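Local coordinates for uncharacterized protein YhfS (Escherichia coli, PDB 4J8L) that is of uncharacterised function but carries pyridoxal 5'-phosphate covalently on a lysine, and may have cysteine synthase activity, at residues 282-287 against 335-340; 295-300 against 355-360. All blocks are in the same frame, centred on the assembly; numbering follows the deposited sequence.

Contact 1 of 2, residues 282-287 against 335-340; sequences IVEFHQ and HCAIRI. With NI (nickel (II) ion), chain B.
Val-283 and Ile-338 form the hydrogen-bonded pair at the middle of an antiparallel strand pairing: the N of Val-283 meets the O of Ile-338 at 3.0 Å, and the N of Ile-338 returns to the O of Val-283 at 2.9 Å. A third bond, nearly straight at 171°, runs from Phe-285 N to Cys-336 O (2.8 Å). The apolar contacts lie on the face carrying Val-283 and Ile-338. CG1 of Ile-338 stands between its backbone N and carbonyl carbon (chi1 63°), and CD1 reaches the edge of the Phe-285 ring, 4.1 Å from CZ. Val-283 CG2 also meets Ile-340 CD1 at 4.0 Å. Replacing Phe-285 by an alanine would probably leave Ile-338 CD1 without this ring edge and open a gap beside Val-293. Next to the start of strand 337-341, Cys-336 SG binds a nickel ion at 2.2 Å. Strands 279-285 and 337-341 are the inner pair of a four-stranded antiparallel sheet. Glu-284 reaches Ser-270 on strand 268-275, Ile-338 and Ile-340 touch Phe-319 on strand 318-320, and helix 290-299 packs on Phe-285 and Ile-338 through Val-293 and Leu-294.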
loop_
_atom_site.group_PDB
_atom_site.type_symbol
_atom_site.label_atom_id
_atom_site.label_comp_id
_atom_site.label_asym_id
_atom_site.label_seq_id
_atom_site.Cartn_x
_atom_site.Cartn_y
_atom_site.Cartn_z
ATOM N N ILE A 282 15.567 -2.169 7.925
ATOM C CA ILE A 282 15.699 -3.224 8.919
ATOM C C ILE A 282 17.082 -3.133 9.525
ATOM O O ILE A 282 18.091 -3.255 8.830
ATOM C CB ILE A 282 15.492 -4.608 8.315
ATOM C CG1 ILE A 282 14.046 -4.744 7.847
ATOM C CG2 ILE A 282 15.822 -5.688 9.337
ATOM C CD1 ILE A 282 13.866 -5.760 6.784
ATOM N N VAL A 283 17.124 -2.905 10.830
ATOM C CA VAL A 283 18.384 -2.676 11.524
ATOM C C VAL A 283 18.637 -3.783 12.532
ATOM O O VAL A 283 17.810 -4.028 13.406
ATOM C CB VAL A 283 18.365 -1.334 12.247
ATOM C CG1 VAL A 283 19.679 -1.095 12.956
ATOM C CG2 VAL A 283 18.094 -0.200 11.245
ATOM N N GLU A 284 19.779 -4.451 12.392
ATOM C CA GLU A 284 20.149 -5.562 13.263
ATOM C C GLU A 284 21.341 -5.161 14.115
ATOM O O GLU A 284 22.301 -4.579 13.614
ATOM C CB GLU A 284 20.499 -6.799 12.428
ATOM C CG GLU A 284 20.856 -8.048 13.243
ATOM C CD GLU A 284 21.603 -9.081 12.423
ATOM O OE1 GLU A 284 22.271 -8.694 11.439
ATOM O OE2 GLU A 284 21.538 -10.281 12.770
ATOM N N PHE A 285 21.271 -5.478 15.405
ATOM C CA PHE A 285 22.344 -5.172 16.344
ATOM C C PHE A 285 23.228 -6.389 16.596
ATOM O O PHE A 285 22.809 -7.530 16.397
ATOM C CB PHE A 285 21.748 -4.664 17.657
ATOM C CG PHE A 285 20.809 -3.507 17.467
ATOM C CD1 PHE A 285 21.301 -2.240 17.183
ATOM C CD2 PHE A 285 19.438 -3.692 17.536
ATOM C CE1 PHE A 285 20.427 -1.162 16.972
ATOM C CE2 PHE A 285 18.566 -2.628 17.335
ATOM C CZ PHE A 285 19.062 -1.362 17.055
ATOM N N HIS A 286 24.456 -6.141 17.041
ATOM C CA HIS A 286 25.385 -7.225 17.373
ATOM C C HIS A 286 24.900 -8.014 18.580
ATOM O O HIS A 286 25.077 -9.232 18.661
ATOM C CB HIS A 286 26.772 -6.665 17.677
ATOM C CG HIS A 286 27.529 -6.213 16.468
ATOM N ND1 HIS A 286 28.099 -7.096 15.575
ATOM C CD2 HIS A 286 27.836 -4.973 16.018
ATOM C CE1 HIS A 286 28.711 -6.419 14.620
ATOM N NE2 HIS A 286 28.569 -5.129 14.867
ATOM N N GLN A 287 24.311 -7.299 19.530
ATOM C CA GLN A 287 23.819 -7.900 20.756
ATOM C C GLN A 287 22.298 -7.877 20.739
ATOM O O GLN A 287 21.696 -7.039 20.054
ATOM C CB GLN A 287 24.349 -7.128 21.970
ATOM C CG GLN A 287 25.856 -6.982 21.995
ATOM C CD GLN A 287 26.552 -8.289 22.279
ATOM O OE1 GLN A 287 26.028 -9.139 23.000
ATOM N NE2 GLN A 287 27.738 -8.466 21.705
ATOM N N HIS A 335 14.954 -10.669 18.631
ATOM C CA HIS A 335 15.769 -10.251 19.763
ATOM C C HIS A 335 16.867 -9.279 19.345
ATOM O O HIS A 335 17.403 -8.543 20.180
ATOM C CB HIS A 335 16.353 -11.481 20.460
ATOM C CG HIS A 335 15.303 -12.433 20.930
ATOM N ND1 HIS A 335 14.447 -12.138 21.971
ATOM C CD2 HIS A 335 14.931 -13.653 20.472
ATOM C CE1 HIS A 335 13.616 -13.151 22.154
ATOM N NE2 HIS A 335 13.887 -14.080 21.256
ATOM N N CYS A 336 17.173 -9.269 18.049
ATOM C CA CYS A 336 18.328 -8.548 17.521
ATOM C C CYS A 336 18.014 -7.418 16.530
ATOM O O CYS A 336 18.852 -6.549 16.301
ATOM C CB CYS A 336 19.256 -9.530 16.819
ATOM S SG CYS A 336 19.741 -10.943 17.857
ATOM N N ALA A 337 16.837 -7.442 15.916
ATOM C CA ALA A 337 16.569 -6.504 14.820
ATOM C C ALA A 337 15.230 -5.796 14.947
ATOM O O ALA A 337 14.299 -6.310 15.575
ATOM C CB ALA A 337 16.662 -7.225 13.484
ATOM N N ILE A 338 15.143 -4.616 14.337
ATOM C CA ILE A 338 13.942 -3.798 14.398
ATOM C C ILE A 338 13.630 -3.228 13.018
ATOM O O ILE A 338 14.491 -3.226 12.136
ATOM C CB ILE A 338 14.116 -2.629 15.386
ATOM C CG1 ILE A 338 15.235 -1.692 14.923
ATOM C CG2 ILE A 338 14.410 -3.178 16.791
ATOM C CD1 ILE A 338 15.285 -0.364 15.682
ATOM N N ARG A 339 12.396 -2.758 12.840
ATOM C CA ARG A 339 12.027 -1.991 11.651
ATOM C C ARG A 339 11.992 -0.504 11.979
ATOM O O ARG A 339 11.531 -0.114 13.048
ATOM C CB ARG A 339 10.649 -2.404 11.127
ATOM C CG ARG A 339 10.643 -3.707 10.334
ATOM C CD ARG A 339 9.244 -4.032 9.809
ATOM N NE ARG A 339 8.322 -4.390 10.888
ATOM C CZ ARG A 339 7.054 -4.746 10.710
ATOM N NH1 ARG A 339 6.534 -4.798 9.485
ATOM N NH2 ARG A 339 6.298 -5.051 11.757
ATOM N N ILE A 340 12.473 0.317 11.050
ATOM C CA ILE A 340 12.354 1.768 11.187
ATOM C C ILE A 340 11.719 2.375 9.945
ATOM O O ILE A 340 12.236 2.205 8.839
ATOM C CB ILE A 340 13.716 2.449 11.401
ATOM C CG1 ILE A 340 14.376 1.948 12.682
ATOM C CG2 ILE A 340 13.537 3.976 11.528
ATOM C CD1 ILE A 340 15.742 2.552 12.916
HETATM NI NI NI B . 21.882 -10.437 18.244
HETATM O O HOH W 1 22.419 -10.936 16.577
HETATM O O HOH W 2 22.224 -12.294 19.085
#

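Contact 2 of 2, residues 295-300 against 355-360; sequences EEAQKR and RESIAS
This is helix-helix packing in the C-terminal alpha/beta domain, where helices 290-299 and 347-360 each follow a strand of a four-stranded antiparallel sheet, an arrangement consistent with the small domain of PLP-dependent aminotransferases. The helices meet through their C-terminal parts, with small side chains between them and a salt-bridge network centred on 295-300, with one long link across. The axes of the segments run at 127° to each other and approach to 8.4 Å, consistent with the small side chains of Ala-297 and Ser-357 at the crossing. CB of Glu-296 lies 3.6 Å from CB of Ser-357, and the hydroxyl of that serine sits against the backbone of Ala-297, while its hydrogen bond goes back to Ile-353 O within its own helix.

Arg-300, just past the end of helix 290-299, reaches across to helix 347-360. Its chain is stretched from CG to NE, which carries the aliphatic part past Glu-356: Arg-300 CD lies 3.6 Å from Glu-356 CB. The backbone O of Glu-356 lies over one face of the guanidinium, offset toward its rim. Guanidinium and carboxylate planes are turned 70° apart, and NE to Glu-356 OE1 is a long salt bridge; that oxygen also pairs with Arg-352.

Two bonds from one nitrogen hold the guanidinium against its own helix. NH1 of Arg-300 reaches the backbone O of Glu-296, above the carbonyl plane, and also Glu-296 OE1, whose anti lone pair receives it. Both acceptors lie in the guanidinium plane, which probably restrains rotation of the group. Glu-296 bends at chi2 (-58°) to bring its carboxylate back to this arginine, and its OE2 takes a weak bond from Lys-299 NZ. Across the helices, Ser-360 OG donates a weak hydrogen bond to Glu-296 OE1 at 3.3 Å.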
loop_
_atom_site.group_PDB
_atom_site.type_symbol
_atom_site.label_atom_id
_atom_site.label_comp_id
_atom_site.label_asym_id
_atom_site.label_seq_id
_atom_site.Cartn_x
_atom_site.Cartn_y
_atom_site.Cartn_z
ATOM N N GLU A 295 12.185 0.311 23.508
ATOM C CA GLU A 295 11.662 0.976 24.704
ATOM C C GLU A 295 12.286 2.357 24.882
ATOM O O GLU A 295 11.583 3.352 25.121
ATOM C CB GLU A 295 11.896 0.121 25.958
ATOM C CG GLU A 295 11.367 0.766 27.230
ATOM C CD GLU A 295 11.600 -0.083 28.468
ATOM O OE1 GLU A 295 11.526 0.472 29.588
ATOM O OE2 GLU A 295 11.854 -1.300 28.320
ATOM N N GLU A 296 13.606 2.430 24.758
ATOM C CA GLU A 296 14.297 3.708 24.914
ATOM C C GLU A 296 13.971 4.677 23.774
ATOM O O GLU A 296 13.916 5.891 23.984
ATOM C CB GLU A 296 15.808 3.507 25.014
ATOM C CG GLU A 296 16.251 2.738 26.264
ATOM C CD GLU A 296 15.809 3.404 27.560
ATOM O OE1 GLU A 296 15.710 4.652 27.596
ATOM O OE2 GLU A 296 15.562 2.680 28.548
ATOM N N ALA A 297 13.753 4.153 22.569
ATOM C CA ALA A 297 13.475 5.029 21.427
ATOM C C ALA A 297 12.131 5.724 21.580
ATOM O O ALA A 297 11.985 6.890 21.209
ATOM C CB ALA A 297 13.528 4.245 20.111
ATOM N N GLN A 298 11.155 5.015 22.145
ATOM C CA GLN A 298 9.825 5.590 22.323
ATOM C C GLN A 298 9.909 6.799 23.255
ATOM O O GLN A 298 9.197 7.793 23.064
ATOM C CB GLN A 298 8.839 4.544 22.870
ATOM C CG GLN A 298 7.397 5.055 23.027
ATOM C CD GLN A 298 7.179 5.898 24.287
ATOM O OE1 GLN A 298 7.822 5.692 25.327
ATOM N NE2 GLN A 298 6.275 6.856 24.193
ATOM N N LYS A 299 10.776 6.718 24.267
ATOM C CA LYS A 299 10.906 7.819 25.219
ATOM C C LYS A 299 11.468 9.050 24.521
ATOM O O LYS A 299 11.215 10.188 24.929
ATOM C CB LYS A 299 11.827 7.428 26.382
ATOM C CG LYS A 299 11.314 6.267 27.218
ATOM C CD LYS A 299 12.355 5.851 28.262
ATOM C CE LYS A 299 11.886 4.646 29.054
ATOM N NZ LYS A 299 12.947 4.156 29.983
ATOM N N ARG A 300 12.235 8.805 23.466
ATOM C CA ARG A 300 12.896 9.872 22.729
ATOM C C ARG A 300 12.135 10.250 21.451
ATOM O O ARG A 300 12.703 10.813 20.512
ATOM C CB ARG A 300 14.342 9.473 22.444
ATOM C CG ARG A 300 15.156 9.393 23.720
ATOM C CD ARG A 300 16.489 8.714 23.518
ATOM N NE ARG A 300 17.268 8.753 24.744
ATOM C CZ ARG A 300 17.121 7.898 25.749
ATOM N NH1 ARG A 300 16.221 6.921 25.668
ATOM N NH2 ARG A 300 17.875 8.019 26.830
ATOM N N ARG A 355 21.271 6.255 18.554
ATOM C CA ARG A 355 22.465 6.343 19.397
ATOM C C ARG A 355 22.137 6.598 20.862
ATOM O O ARG A 355 22.712 5.975 21.755
ATOM C CB ARG A 355 23.409 7.437 18.892
ATOM C CG ARG A 355 24.169 7.078 17.630
ATOM C CD ARG A 355 24.816 8.318 17.019
ATOM N NE ARG A 355 25.890 7.966 16.099
ATOM C CZ ARG A 355 26.382 8.779 15.171
ATOM N NH1 ARG A 355 25.891 10.004 15.024
ATOM N NH2 ARG A 355 27.368 8.363 14.386
ATOM N N GLU A 356 21.222 7.529 21.108
ATOM C CA GLU A 356 20.838 7.862 22.474
ATOM C C GLU A 356 20.161 6.679 23.169
ATOM O O GLU A 356 20.387 6.435 24.358
ATOM C CB GLU A 356 19.931 9.090 22.492
ATOM C CG GLU A 356 20.631 10.391 22.116
ATOM C CD GLU A 356 19.678 11.569 22.132
ATOM O OE1 GLU A 356 18.484 11.360 22.421
ATOM O OE2 GLU A 356 20.123 12.703 21.872
ATOM N N SER A 357 19.337 5.949 22.419
ATOM C CA SER A 357 18.639 4.787 22.956
ATOM C C SER A 357 19.624 3.685 23.335
ATOM O O SER A 357 19.542 3.116 24.430
ATOM C CB SER A 357 17.608 4.270 21.955
ATOM O OG SER A 357 16.649 5.280 21.682
ATOM N N ILE A 358 20.558 3.392 22.434
ATOM C CA ILE A 358 21.601 2.398 22.705
ATOM C C ILE A 358 22.459 2.772 23.918
ATOM O O ILE A 358 22.828 1.913 24.740
ATOM C CB ILE A 358 22.498 2.185 21.463
ATOM C CG1 ILE A 358 21.692 1.509 20.356
ATOM C CG2 ILE A 358 23.742 1.360 21.812
ATOM C CD1 ILE A 358 22.333 1.593 18.990
ATOM N N ALA A 359 22.767 4.058 24.045
ATOM C CA ALA A 359 23.592 4.523 25.150
ATOM C C ALA A 359 22.867 4.404 26.490
ATOM O O ALA A 359 23.496 4.399 27.545
ATOM C CB ALA A 359 24.040 5.965 24.912
ATOM N N SER A 360 21.545 4.290 26.439
ATOM C CA SER A 360 20.716 4.390 27.634
ATOM C C SER A 360 20.188 3.049 28.136
ATOM O O SER A 360 19.575 2.984 29.202
ATOM C CB SER A 360 19.542 5.335 27.375
ATOM O OG SER A 360 18.732 5.475 28.527
#

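How the contacts relate
The two contacts are successive layers of one alpha/beta arrangement: helix 290-299 follows strand 279-285, helix 347-360 follows strand 337-341, and both strand-helix pairs therefore contribute to each layer. Contact 1 joins the strands and contact 2 the helices packed beneath them, their centres about 14 Å apart. The layers meet directly where Phe-285 CE1 packs on Ile-358 CD1 at 3.9 Å, so the ring that borders Ile-338 within contact 1 also meets the helix of 355-360. Nickel belongs to contact 1 alone, at the Phe-285/Cys-336 end of the strand pairing, bound by Cys-336. Neither contact includes the cofactor-bearing Lys-196; they illustrate how the sheet and helices of the C-terminal part are held together.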